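Local coordinates for protein post-proline cleaving enzyme (Rickettsia typhi, PDB 4HVT) that probably cleaves peptides after proline as a serine-type oligopeptidase, in which a beta-propeller is joined to an alpha/beta-hydrolase domain, at residues E62-K72 and R498-N507; Y367-T376 and V388-F399. One frame throughout, in Å; residues are numbered along the deposited sequence.

Contact 1 of 2, residues E62-K72 and R498-N507; sequences EIETIFYDQRK and RIKNEVWVKN
The guanidinium of Arg498 carries the methyl CG2 of Ile66 over one face, offset toward the rim, while carboxylates meet its edge in plane: Asp69 on the NH1/NH2 side and Glu502 OE2 at NE. This is a nearly antiparallel helix pair, 62-67 against 498-505, with axes 10.1 Å apart at closest and 152° between their directions. It fastens a helix near the N-terminus to one of the alpha/beta-hydrolase domain, as in the prolyl oligopeptidase family.

A knob-into-hole fit lies at its middle, Ile66 sitting among Arg498, Ile499, Glu502 and Val503. With CG2 anti to the backbone N (CG1 at chi1 -70°), the two branches part: CG2 lies 3.6 Å from Ile499 CD1, and CD1 reaches Glu502 CB and Val503 CG2. Isoleucine and valine offer methyls in more than one direction, and so fit such a socket between helices. The Ile63 side chain extends this apolar strip, crossing that of Val503 at about a right angle, with Ile63 CD1 3.9 Å from Val503 CG2. Phe67 and Ile63 also touch helix 688-706.

Charge closes one end. Arg498 runs extended from CG to NE, which carries NH2 to Asp69 OD2 at 2.8 Å, on the anti side of that oxygen. Arg71 NH2 takes the syn side at 3.0 Å, both donors tilted out of the carboxylate plane toward the same face; the shared acid probably offsets the nearness of the two arginines. Asp69 OD1 is held from above its plane by Arg71 N, in an Asx turn. Arg498 NE gives a straight bond to Glu502 OE2, 171° at the hydrogen, one turn along its own helix.

At the other end, Asn507 ND2 divides its hydrogens between Val503 O, at 2.9 Å, and Glu62 OE2, at 3.2 Å.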
loop_
_atom_site.group_PDB
_atom_site.type_symbol
_atom_site.label_atom_id
_atom_site.label_comp_id
_atom_site.label_asym_id
_atom_site.label_seq_id
_atom_site.Cartn_x
_atom_site.Cartn_y
_atom_site.Cartn_z
ATOM N N GLU A 62 -8.130 22.397 -11.248
ATOM C CA GLU A 62 -8.409 21.066 -11.746
ATOM C C GLU A 62 -8.360 20.055 -10.620
ATOM O O GLU A 62 -9.212 19.193 -10.548
ATOM C CB GLU A 62 -7.435 20.674 -12.840
ATOM C CG GLU A 62 -7.509 21.581 -14.036
ATOM C CD GLU A 62 -7.860 20.850 -15.291
ATOM O OE1 GLU A 62 -8.906 20.135 -15.271
ATOM O OE2 GLU A 62 -7.109 21.007 -16.278
ATOM N N ILE A 63 -7.381 20.192 -9.723
ATOM C CA ILE A 63 -7.241 19.228 -8.623
ATOM C C ILE A 63 -8.339 19.361 -7.593
ATOM O O ILE A 63 -8.907 18.376 -7.132
ATOM C CB ILE A 63 -5.902 19.442 -7.895
ATOM C CG1 ILE A 63 -4.733 19.341 -8.877
ATOM C CG2 ILE A 63 -5.828 18.541 -6.688
ATOM C CD1 ILE A 63 -4.127 17.996 -9.061
ATOM N N GLU A 64 -8.656 20.605 -7.237
ATOM C CA GLU A 64 -9.731 20.856 -6.292
ATOM C C GLU A 64 -11.087 20.347 -6.836
ATOM O O GLU A 64 -11.871 19.752 -6.095
ATOM C CB GLU A 64 -9.770 22.321 -5.898
ATOM C CG GLU A 64 -8.550 22.699 -5.070
ATOM C CD GLU A 64 -8.627 24.055 -4.425
ATOM O OE1 GLU A 64 -9.379 24.919 -4.916
ATOM O OE2 GLU A 64 -7.906 24.251 -3.430
ATOM N N THR A 65 -11.321 20.519 -8.124
ATOM C CA THR A 65 -12.572 20.019 -8.724
ATOM C C THR A 65 -12.688 18.516 -8.522
ATOM O O THR A 65 -13.788 18.002 -8.345
ATOM C CB THR A 65 -12.659 20.330 -10.228
ATOM O OG1 THR A 65 -12.636 21.743 -10.370
ATOM C CG2 THR A 65 -13.949 19.796 -10.860
ATOM N N ILE A 66 -11.567 17.817 -8.600
ATOM C CA ILE A 66 -11.593 16.358 -8.498
ATOM C C ILE A 66 -11.684 15.924 -7.032
ATOM O O ILE A 66 -12.492 15.059 -6.666
ATOM C CB ILE A 66 -10.368 15.708 -9.151
ATOM C CG1 ILE A 66 -10.443 15.858 -10.678
ATOM C CG2 ILE A 66 -10.283 14.242 -8.777
ATOM C CD1 ILE A 66 -9.104 15.747 -11.385
ATOM N N PHE A 67 -10.842 16.502 -6.193
ATOM C CA PHE A 67 -10.746 16.050 -4.822
ATOM C C PHE A 67 -12.005 16.358 -4.030
ATOM O O PHE A 67 -12.392 15.575 -3.140
ATOM C CB PHE A 67 -9.535 16.669 -4.096
ATOM C CG PHE A 67 -8.268 15.893 -4.214
ATOM C CD1 PHE A 67 -7.622 15.743 -5.425
ATOM C CD2 PHE A 67 -7.653 15.401 -3.086
ATOM C CE1 PHE A 67 -6.409 15.068 -5.513
ATOM C CE2 PHE A 67 -6.454 14.711 -3.180
ATOM C CZ PHE A 67 -5.835 14.555 -4.397
ATOM N N TYR A 68 -12.668 17.476 -4.360
ATOM C CA TYR A 68 -13.855 17.905 -3.605
ATOM C C TYR A 68 -15.130 17.646 -4.386
ATOM O O TYR A 68 -16.169 18.230 -4.099
ATOM C CB TYR A 68 -13.752 19.391 -3.218
ATOM C CG TYR A 68 -12.440 19.733 -2.520
ATOM C CD1 TYR A 68 -11.835 18.833 -1.634
ATOM C CD2 TYR A 68 -11.807 20.963 -2.744
ATOM C CE1 TYR A 68 -10.636 19.137 -1.014
ATOM C CE2 TYR A 68 -10.606 21.287 -2.105
ATOM C CZ TYR A 68 -10.006 20.358 -1.261
ATOM O OH TYR A 68 -8.817 20.665 -0.596
ATOM N N ASP A 69 -15.045 16.798 -5.400
ATOM C CA ASP A 69 -16.209 16.498 -6.241
ATOM C C ASP A 69 -17.248 15.677 -5.463
ATOM O O ASP A 69 -16.971 14.590 -4.969
ATOM C CB ASP A 69 -15.717 15.768 -7.499
ATOM C CG ASP A 69 -16.782 15.567 -8.547
ATOM O OD1 ASP A 69 -17.884 16.097 -8.391
ATOM O OD2 ASP A 69 -16.462 14.866 -9.542
ATOM N N GLN A 70 -18.472 16.201 -5.371
ATOM C CA GLN A 70 -19.548 15.407 -4.790
ATOM C C GLN A 70 -19.910 14.192 -5.676
ATOM O O GLN A 70 -20.619 13.302 -5.230
ATOM C CB GLN A 70 -20.795 16.286 -4.554
ATOM C CG GLN A 70 -20.622 17.326 -3.455
ATOM C CD GLN A 70 -20.252 16.714 -2.125
ATOM O OE1 GLN A 70 -20.997 15.896 -1.587
ATOM N NE2 GLN A 70 -19.082 17.082 -1.585
ATOM N N ARG A 71 -19.432 14.141 -6.914
ATOM C CA ARG A 71 -19.686 12.967 -7.765
ATOM C C ARG A 71 -18.596 11.900 -7.674
ATOM O O ARG A 71 -18.632 10.952 -8.416
ATOM C CB ARG A 71 -19.943 13.368 -9.230
ATOM C CG ARG A 71 -21.075 14.364 -9.444
ATOM C CD ARG A 71 -21.021 14.935 -10.883
ATOM N NE ARG A 71 -19.619 15.257 -11.081
ATOM C CZ ARG A 71 -18.978 15.552 -12.210
ATOM N NH1 ARG A 71 -19.607 15.717 -13.399
ATOM N NH2 ARG A 71 -17.655 15.767 -12.096
ATOM N N LYS A 72 -17.636 12.029 -6.756
ATOM C CA LYS A 72 -16.670 10.895 -6.504
ATOM C C LYS A 72 -17.400 9.604 -6.181
ATOM O O LYS A 72 -18.462 9.627 -5.534
ATOM C CB LYS A 72 -15.720 11.193 -5.339
ATOM C CG LYS A 72 -14.730 12.290 -5.596
ATOM C CD LYS A 72 -13.686 12.375 -4.469
ATOM C CE LYS A 72 -14.255 12.819 -3.148
ATOM N NZ LYS A 72 -13.164 13.021 -2.128
ATOM N N ARG A 498 -7.982 9.084 -11.816
ATOM C CA ARG A 498 -8.708 10.248 -12.219
ATOM C C ARG A 498 -7.792 11.473 -12.282
ATOM O O ARG A 498 -7.865 12.264 -13.220
ATOM C CB ARG A 498 -9.859 10.470 -11.258
ATOM C CG ARG A 498 -10.860 11.392 -11.817
ATOM C CD ARG A 498 -12.121 11.405 -10.992
ATOM N NE ARG A 498 -12.793 12.610 -11.386
ATOM C CZ ARG A 498 -13.714 13.232 -10.678
ATOM N NH1 ARG A 498 -14.135 12.720 -9.539
ATOM N NH2 ARG A 498 -14.240 14.344 -11.164
ATOM N N ILE A 499 -6.918 11.634 -11.289
ATOM C CA ILE A 499 -6.078 12.812 -11.276
ATOM C C ILE A 499 -5.126 12.817 -12.484
ATOM O O ILE A 499 -4.976 13.819 -13.166
ATOM C CB ILE A 499 -5.239 12.932 -9.980
ATOM C CG1 ILE A 499 -6.127 13.098 -8.739
ATOM C CG2 ILE A 499 -4.305 14.122 -10.110
ATOM C CD1 ILE A 499 -6.718 14.491 -8.598
ATOM N N LYS A 500 -4.426 11.719 -12.714
ATOM C CA LYS A 500 -3.473 11.682 -13.819
ATOM C C LYS A 500 -4.201 11.820 -15.151
ATOM O O LYS A 500 -3.790 12.561 -16.023
ATOM C CB LYS A 500 -2.640 10.384 -13.790
ATOM N N ASN A 501 -5.322 11.102 -15.315
ATOM C CA ASN A 501 -6.034 11.173 -16.573
ATOM C C ASN A 501 -6.587 12.555 -16.872
ATOM O O ASN A 501 -6.529 13.033 -18.005
ATOM C CB ASN A 501 -7.195 10.160 -16.601
ATOM C CG ASN A 501 -6.712 8.727 -16.790
ATOM O OD1 ASN A 501 -5.589 8.492 -17.252
ATOM N ND2 ASN A 501 -7.513 7.771 -16.374
ATOM N N GLU A 502 -7.154 13.194 -15.854
ATOM C CA GLU A 502 -7.802 14.494 -16.075
ATOM C C GLU A 502 -6.849 15.669 -16.016
ATOM O O GLU A 502 -6.988 16.592 -16.780
ATOM C CB GLU A 502 -8.914 14.715 -15.076
ATOM C CG GLU A 502 -10.016 13.675 -15.164
ATOM C CD GLU A 502 -11.352 14.296 -14.967
ATOM O OE1 GLU A 502 -11.774 14.999 -15.934
ATOM O OE2 GLU A 502 -11.967 14.070 -13.893
ATOM N N VAL A 503 -5.884 15.646 -15.110
ATOM C CA VAL A 503 -4.974 16.770 -14.982
ATOM C C VAL A 503 -3.827 16.682 -15.974
ATOM O O VAL A 503 -3.443 17.704 -16.513
ATOM C CB VAL A 503 -4.405 16.948 -13.588
ATOM C CG1 VAL A 503 -3.516 18.173 -13.588
ATOM C CG2 VAL A 503 -5.554 17.099 -12.603
ATOM N N TRP A 504 -3.313 15.478 -16.219
ATOM C CA TRP A 504 -2.171 15.282 -17.096
ATOM C C TRP A 504 -2.599 14.912 -18.541
ATOM O O TRP A 504 -2.302 15.665 -19.457
ATOM C CB TRP A 504 -1.175 14.278 -16.471
ATOM C CG TRP A 504 0.207 14.330 -17.102
ATOM C CD1 TRP A 504 0.700 13.435 -17.991
ATOM C CD2 TRP A 504 1.197 15.325 -16.939
ATOM N NE1 TRP A 504 1.925 13.810 -18.415
ATOM C CE2 TRP A 504 2.283 14.962 -17.763
ATOM C CE3 TRP A 504 1.287 16.502 -16.181
ATOM C CZ2 TRP A 504 3.459 15.729 -17.850
ATOM C CZ3 TRP A 504 2.451 17.264 -16.271
ATOM C CH2 TRP A 504 3.517 16.871 -17.111
ATOM N N VAL A 505 -3.294 13.786 -18.726
ATOM C CA VAL A 505 -3.481 13.185 -20.064
ATOM C C VAL A 505 -4.491 13.979 -20.885
ATOM O O VAL A 505 -4.303 14.171 -22.098
ATOM C CB VAL A 505 -3.887 11.693 -20.009
ATOM C CG1 VAL A 505 -3.882 11.085 -21.399
ATOM C CG2 VAL A 505 -2.916 10.888 -19.135
ATOM N N LYS A 506 -5.501 14.509 -20.221
ATOM C CA LYS A 506 -6.484 15.400 -20.889
ATOM C C LYS A 506 -5.881 16.703 -21.382
ATOM O O LYS A 506 -6.421 17.360 -22.284
ATOM C CB LYS A 506 -7.666 15.675 -19.944
ATOM C CG LYS A 506 -8.769 16.598 -20.470
ATOM C CD LYS A 506 -9.921 16.611 -19.472
ATOM C CE LYS A 506 -11.209 17.241 -20.004
ATOM N NZ LYS A 506 -12.312 16.959 -19.030
ATOM N N ASN A 507 -4.757 17.100 -20.801
ATOM C CA ASN A 507 -4.008 18.252 -21.236
ATOM C C ASN A 507 -2.860 17.871 -22.195
ATOM O O ASN A 507 -1.932 18.667 -22.432
ATOM C CB ASN A 507 -3.552 18.999 -19.969
ATOM C CG ASN A 507 -4.667 19.808 -19.369
ATOM O OD1 ASN A 507 -5.342 20.541 -20.089
ATOM N ND2 ASN A 507 -4.853 19.728 -18.079
#

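Contact 2 of 2, residues Y367-T376 and V388-F399; sequences YDNVVAKVVT and VVLKLPYQNAIF
Val374 lays its methyl CG2 over the centre of the Phe399 ring, a CH-pi contact 3.5 Å from the centroid and only 8° off the ring normal. CG2 points anti to the carbonyl carbon, which leaves CG1 (chi1 -179°) to lie beside Leu390 CD2. Phe363 of strand 362-368 also touches Val374 and Leu390.

The contact belongs to the beta-propeller: strand 388-390 runs antiparallel along the edge of strand 371-376, and the chain then crosses to strand 398-402 of the next four-stranded sheet. Thr376 and Val388 form a hydrogen-bonded pair, Val388 N reaching Thr376 O at 2.8 Å. Leu390 N gives a further bond to Val374 O; water 3 joins Val374 N to Leu390 O where the strands part.

At the crossing, Ala372 N donates to Ala397 O at 2.9 Å. The small Ala372 lets the chain pass close, its CB 3.8 Å from Phe399 CB, while Leu392 CD1 packs on Ala372 O. Water 1 bridges Tyr367 OH and Phe399 N.

The main-chain atoms named here are thus met by backbone bonds where the strands pair and by water where they diverge, and Val374 on Phe399, with Ala372 and Leu392, makes the junction between the two sheets largely apolar.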
loop_
_atom_site.group_PDB
_atom_site.type_symbol
_atom_site.label_atom_id
_atom_site.label_comp_id
_atom_site.label_asym_id
_atom_site.label_seq_id
_atom_site.Cartn_x
_atom_site.Cartn_y
_atom_site.Cartn_z
ATOM N N TYR A 367 -3.236 -12.349 -12.291
ATOM C CA TYR A 367 -2.917 -11.637 -13.524
ATOM C C TYR A 367 -2.256 -12.598 -14.504
ATOM O O TYR A 367 -1.504 -13.506 -14.130
ATOM C CB TYR A 367 -1.961 -10.478 -13.302
ATOM C CG TYR A 367 -2.493 -9.356 -12.429
ATOM C CD1 TYR A 367 -3.307 -8.342 -12.972
ATOM C CD2 TYR A 367 -2.223 -9.308 -11.069
ATOM C CE1 TYR A 367 -3.785 -7.334 -12.173
ATOM C CE2 TYR A 367 -2.722 -8.291 -10.278
ATOM C CZ TYR A 367 -3.498 -7.305 -10.843
ATOM O OH TYR A 367 -3.995 -6.289 -10.035
ATOM N N ASP A 368 -2.570 -12.403 -15.763
ATOM C CA ASP A 368 -1.874 -13.033 -16.871
ATOM C C ASP A 368 -1.327 -11.889 -17.734
ATOM O O ASP A 368 -2.110 -11.142 -18.338
ATOM C CB ASP A 368 -2.885 -13.855 -17.680
ATOM C CG ASP A 368 -2.270 -14.539 -18.873
ATOM O OD1 ASP A 368 -1.044 -14.420 -19.052
ATOM O OD2 ASP A 368 -3.016 -15.248 -19.637
ATOM N N ASN A 369 -0.005 -11.717 -17.756
ATOM C CA ASN A 369 0.601 -10.576 -18.414
ATOM C C ASN A 369 0.003 -9.254 -17.926
ATOM O O ASN A 369 -0.233 -8.327 -18.675
ATOM C CB ASN A 369 0.540 -10.756 -19.937
ATOM C CG ASN A 369 1.668 -10.035 -20.633
ATOM O OD1 ASN A 369 2.710 -9.746 -20.033
ATOM N ND2 ASN A 369 1.478 -9.741 -21.912
ATOM N N VAL A 370 -0.149 -9.157 -16.605
ATOM C CA VAL A 370 -0.619 -7.930 -15.913
ATOM C C VAL A 370 -2.007 -7.518 -16.364
ATOM O O VAL A 370 -2.350 -6.356 -16.304
ATOM C CB VAL A 370 0.392 -6.752 -16.038
ATOM C CG1 VAL A 370 0.270 -5.843 -14.835
ATOM C CG2 VAL A 370 1.810 -7.253 -16.145
ATOM N N VAL A 371 -2.808 -8.508 -16.767
ATOM C CA VAL A 371 -4.236 -8.346 -17.027
ATOM C C VAL A 371 -5.018 -9.245 -16.023
ATOM O O VAL A 371 -4.746 -10.445 -15.894
ATOM C CB VAL A 371 -4.622 -8.792 -18.444
ATOM C CG1 VAL A 371 -6.103 -8.535 -18.652
ATOM C CG2 VAL A 371 -3.795 -8.043 -19.474
ATOM N N ALA A 372 -5.962 -8.659 -15.316
ATOM C CA ALA A 372 -6.702 -9.412 -14.295
ATOM C C ALA A 372 -7.552 -10.554 -14.884
ATOM O O ALA A 372 -8.186 -10.404 -15.950
ATOM C CB ALA A 372 -7.597 -8.506 -13.458
ATOM N N LYS A 373 -7.515 -11.662 -14.166
ATOM C CA LYS A 373 -8.304 -12.866 -14.482
ATOM C C LYS A 373 -8.868 -13.377 -13.179
ATOM O O LYS A 373 -8.160 -13.409 -12.162
ATOM C CB LYS A 373 -7.411 -13.932 -15.101
ATOM C CG LYS A 373 -6.680 -13.473 -16.369
ATOM C CD LYS A 373 -7.624 -13.178 -17.554
ATOM C CE LYS A 373 -6.899 -12.456 -18.684
ATOM N NZ LYS A 373 -7.726 -12.175 -19.894
ATOM N N VAL A 374 -10.110 -13.842 -13.223
ATOM C CA VAL A 374 -10.797 -14.313 -12.037
ATOM C C VAL A 374 -11.587 -15.604 -12.313
ATOM O O VAL A 374 -12.235 -15.752 -13.336
ATOM C CB VAL A 374 -11.791 -13.222 -11.542
ATOM C CG1 VAL A 374 -12.526 -13.635 -10.273
ATOM C CG2 VAL A 374 -11.076 -11.922 -11.278
ATOM N N VAL A 375 -11.558 -16.510 -11.351
ATOM C CA VAL A 375 -12.398 -17.702 -11.332
ATOM C C VAL A 375 -13.005 -17.825 -9.929
ATOM O O VAL A 375 -12.536 -17.248 -8.983
ATOM C CB VAL A 375 -11.632 -19.038 -11.605
ATOM C CG1 VAL A 375 -11.014 -19.052 -12.980
ATOM C CG2 VAL A 375 -10.597 -19.348 -10.526
ATOM N N THR A 376 -14.134 -18.531 -9.884
ATOM C CA THR A 376 -14.793 -18.901 -8.648
ATOM C C THR A 376 -14.917 -20.405 -8.548
ATOM O O THR A 376 -15.039 -21.114 -9.529
ATOM C CB THR A 376 -16.195 -18.245 -8.441
ATOM O OG1 THR A 376 -17.152 -18.775 -9.366
ATOM C CG2 THR A 376 -16.137 -16.733 -8.590
ATOM N N VAL A 388 -15.103 -21.849 -12.250
ATOM C CA VAL A 388 -15.908 -21.205 -13.316
ATOM C C VAL A 388 -15.240 -19.843 -13.597
ATOM O O VAL A 388 -15.005 -19.050 -12.667
ATOM C CB VAL A 388 -17.369 -20.994 -12.864
ATOM C CG1 VAL A 388 -18.188 -20.279 -13.972
ATOM C CG2 VAL A 388 -18.036 -22.303 -12.535
ATOM N N VAL A 389 -14.935 -19.574 -14.865
ATOM C CA VAL A 389 -14.356 -18.294 -15.233
ATOM C C VAL A 389 -15.366 -17.162 -14.998
ATOM O O VAL A 389 -16.525 -17.249 -15.452
ATOM C CB VAL A 389 -13.895 -18.282 -16.726
ATOM C CG1 VAL A 389 -13.568 -16.894 -17.157
ATOM C CG2 VAL A 389 -12.700 -19.202 -16.910
ATOM N N LEU A 390 -14.914 -16.073 -14.372
ATOM C CA LEU A 390 -15.728 -14.867 -14.276
ATOM C C LEU A 390 -15.222 -13.873 -15.327
ATOM O O LEU A 390 -14.130 -13.305 -15.163
ATOM C CB LEU A 390 -15.646 -14.286 -12.883
ATOM C CG LEU A 390 -16.514 -13.058 -12.589
ATOM C CD1 LEU A 390 -17.993 -13.375 -12.759
ATOM C CD2 LEU A 390 -16.227 -12.541 -11.208
ATOM N N LYS A 391 -15.990 -13.704 -16.402
ATOM C CA LYS A 391 -15.533 -12.922 -17.561
ATOM C C LYS A 391 -15.537 -11.446 -17.160
ATOM O O LYS A 391 -16.498 -10.971 -16.543
ATOM C CB LYS A 391 -16.489 -13.202 -18.759
ATOM N N LEU A 392 -14.435 -10.761 -17.371
ATOM C CA LEU A 392 -14.334 -9.341 -17.028
ATOM C C LEU A 392 -14.552 -8.459 -18.275
ATOM O O LEU A 392 -13.720 -8.482 -19.137
ATOM C CB LEU A 392 -12.953 -9.090 -16.442
ATOM C CG LEU A 392 -12.647 -9.918 -15.177
ATOM C CD1 LEU A 392 -11.327 -9.548 -14.557
ATOM C CD2 LEU A 392 -13.746 -9.847 -14.126
ATOM N N PRO A 393 -15.629 -7.674 -18.328
ATOM C CA PRO A 393 -15.911 -6.984 -19.590
ATOM C C PRO A 393 -15.218 -5.660 -19.770
ATOM O O PRO A 393 -15.833 -4.682 -20.246
ATOM C CB PRO A 393 -17.429 -6.784 -19.523
ATOM C CG PRO A 393 -17.683 -6.517 -18.088
ATOM C CD PRO A 393 -16.675 -7.388 -17.330
ATOM N N TYR A 394 -13.927 -5.624 -19.441
ATOM C CA TYR A 394 -13.040 -4.527 -19.810
ATOM C C TYR A 394 -11.777 -5.104 -20.540
ATOM O O TYR A 394 -11.276 -6.200 -20.183
ATOM C CB TYR A 394 -12.592 -3.821 -18.521
ATOM C CG TYR A 394 -13.482 -2.774 -17.849
ATOM C CD1 TYR A 394 -14.718 -3.102 -17.292
ATOM C CD2 TYR A 394 -13.001 -1.482 -17.631
ATOM C CE1 TYR A 394 -15.494 -2.144 -16.622
ATOM C CE2 TYR A 394 -13.782 -0.510 -16.993
ATOM C CZ TYR A 394 -15.015 -0.854 -16.471
ATOM O OH TYR A 394 -15.776 0.113 -15.809
ATOM N N GLN A 395 -11.234 -4.397 -21.533
ATOM C CA GLN A 395 -9.866 -4.685 -22.001
ATOM C C GLN A 395 -8.847 -4.266 -20.940
ATOM O O GLN A 395 -9.066 -3.294 -20.229
ATOM C CB GLN A 395 -9.526 -3.931 -23.297
ATOM C CG GLN A 395 -10.344 -4.377 -24.503
ATOM C CD GLN A 395 -9.961 -5.770 -24.983
ATOM O OE1 GLN A 395 -10.815 -6.658 -25.112
ATOM N NE2 GLN A 395 -8.669 -5.976 -25.223
ATOM N N ASN A 396 -7.725 -4.970 -20.838
ATOM C CA ASN A 396 -6.726 -4.624 -19.812
ATOM C C ASN A 396 -7.349 -4.459 -18.402
ATOM O O ASN A 396 -6.973 -3.614 -17.594
ATOM C CB ASN A 396 -5.947 -3.384 -20.237
ATOM C CG ASN A 396 -4.799 -3.717 -21.190
ATOM O OD1 ASN A 396 -4.874 -3.423 -22.360
ATOM N ND2 ASN A 396 -3.761 -4.382 -20.685
ATOM N N ALA A 397 -8.241 -5.370 -18.093
ATOM C CA ALA A 397 -9.022 -5.322 -16.860
ATOM C C ALA A 397 -8.155 -5.365 -15.595
ATOM O O ALA A 397 -7.120 -6.031 -15.553
ATOM C CB ALA A 397 -9.993 -6.480 -16.825
ATOM N N ILE A 398 -8.568 -4.565 -14.608
ATOM C CA ILE A 398 -8.046 -4.588 -13.268
ATOM C C ILE A 398 -9.247 -4.786 -12.354
ATOM O O ILE A 398 -10.233 -4.047 -12.468
ATOM C CB ILE A 398 -7.379 -3.218 -12.957
ATOM C CG1 ILE A 398 -6.296 -2.928 -13.983
ATOM C CG2 ILE A 398 -6.917 -3.135 -11.512
ATOM C CD1 ILE A 398 -5.116 -3.859 -13.946
ATOM N N PHE A 399 -9.131 -5.773 -11.470
ATOM C CA PHE A 399 -10.178 -6.335 -10.623
ATOM C C PHE A 399 -9.930 -6.098 -9.153
ATOM O O PHE A 399 -8.820 -6.264 -8.657
ATOM C CB PHE A 399 -10.281 -7.829 -10.890
ATOM C CG PHE A 399 -11.350 -8.550 -10.109
ATOM C CD1 PHE A 399 -12.630 -8.675 -10.609
ATOM C CD2 PHE A 399 -11.031 -9.188 -8.909
ATOM C CE1 PHE A 399 -13.620 -9.384 -9.891
ATOM C CE2 PHE A 399 -11.974 -9.912 -8.210
ATOM C CZ PHE A 399 -13.282 -10.003 -8.685
HETATM O O HOH W 1 -6.738 -6.965 -10.345
HETATM O O HOH W 2 -4.075 -4.692 -17.720
HETATM O O HOH W 3 -11.507 -13.733 -15.765
HETATM O O HOH W 4 -17.186 -17.264 -11.806
#

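Overall arrangement
Both contacts are partly buried, at similar distances (22 and 21 Å, centre to centre) from the middle of the chain. Ile63, Ile66 and Val503 are buried in contact 1, Ala372, Val374 and Phe399 in contact 2; Arg71 in the first and Val388 and Val389 in the second are exposed. They share no secondary-structure element, and contact 2 falls within the long loop of sequence that contact 1 closes. Contact 1 brings helix 56-67, near the N-terminus, onto the alpha/beta-hydrolase domain, its side chains supplying both an apolar seam and a salt-bridge network. Contact 2 is local, within the propeller, where main-chain bonds and bridging waters do the polar work without ion pairs.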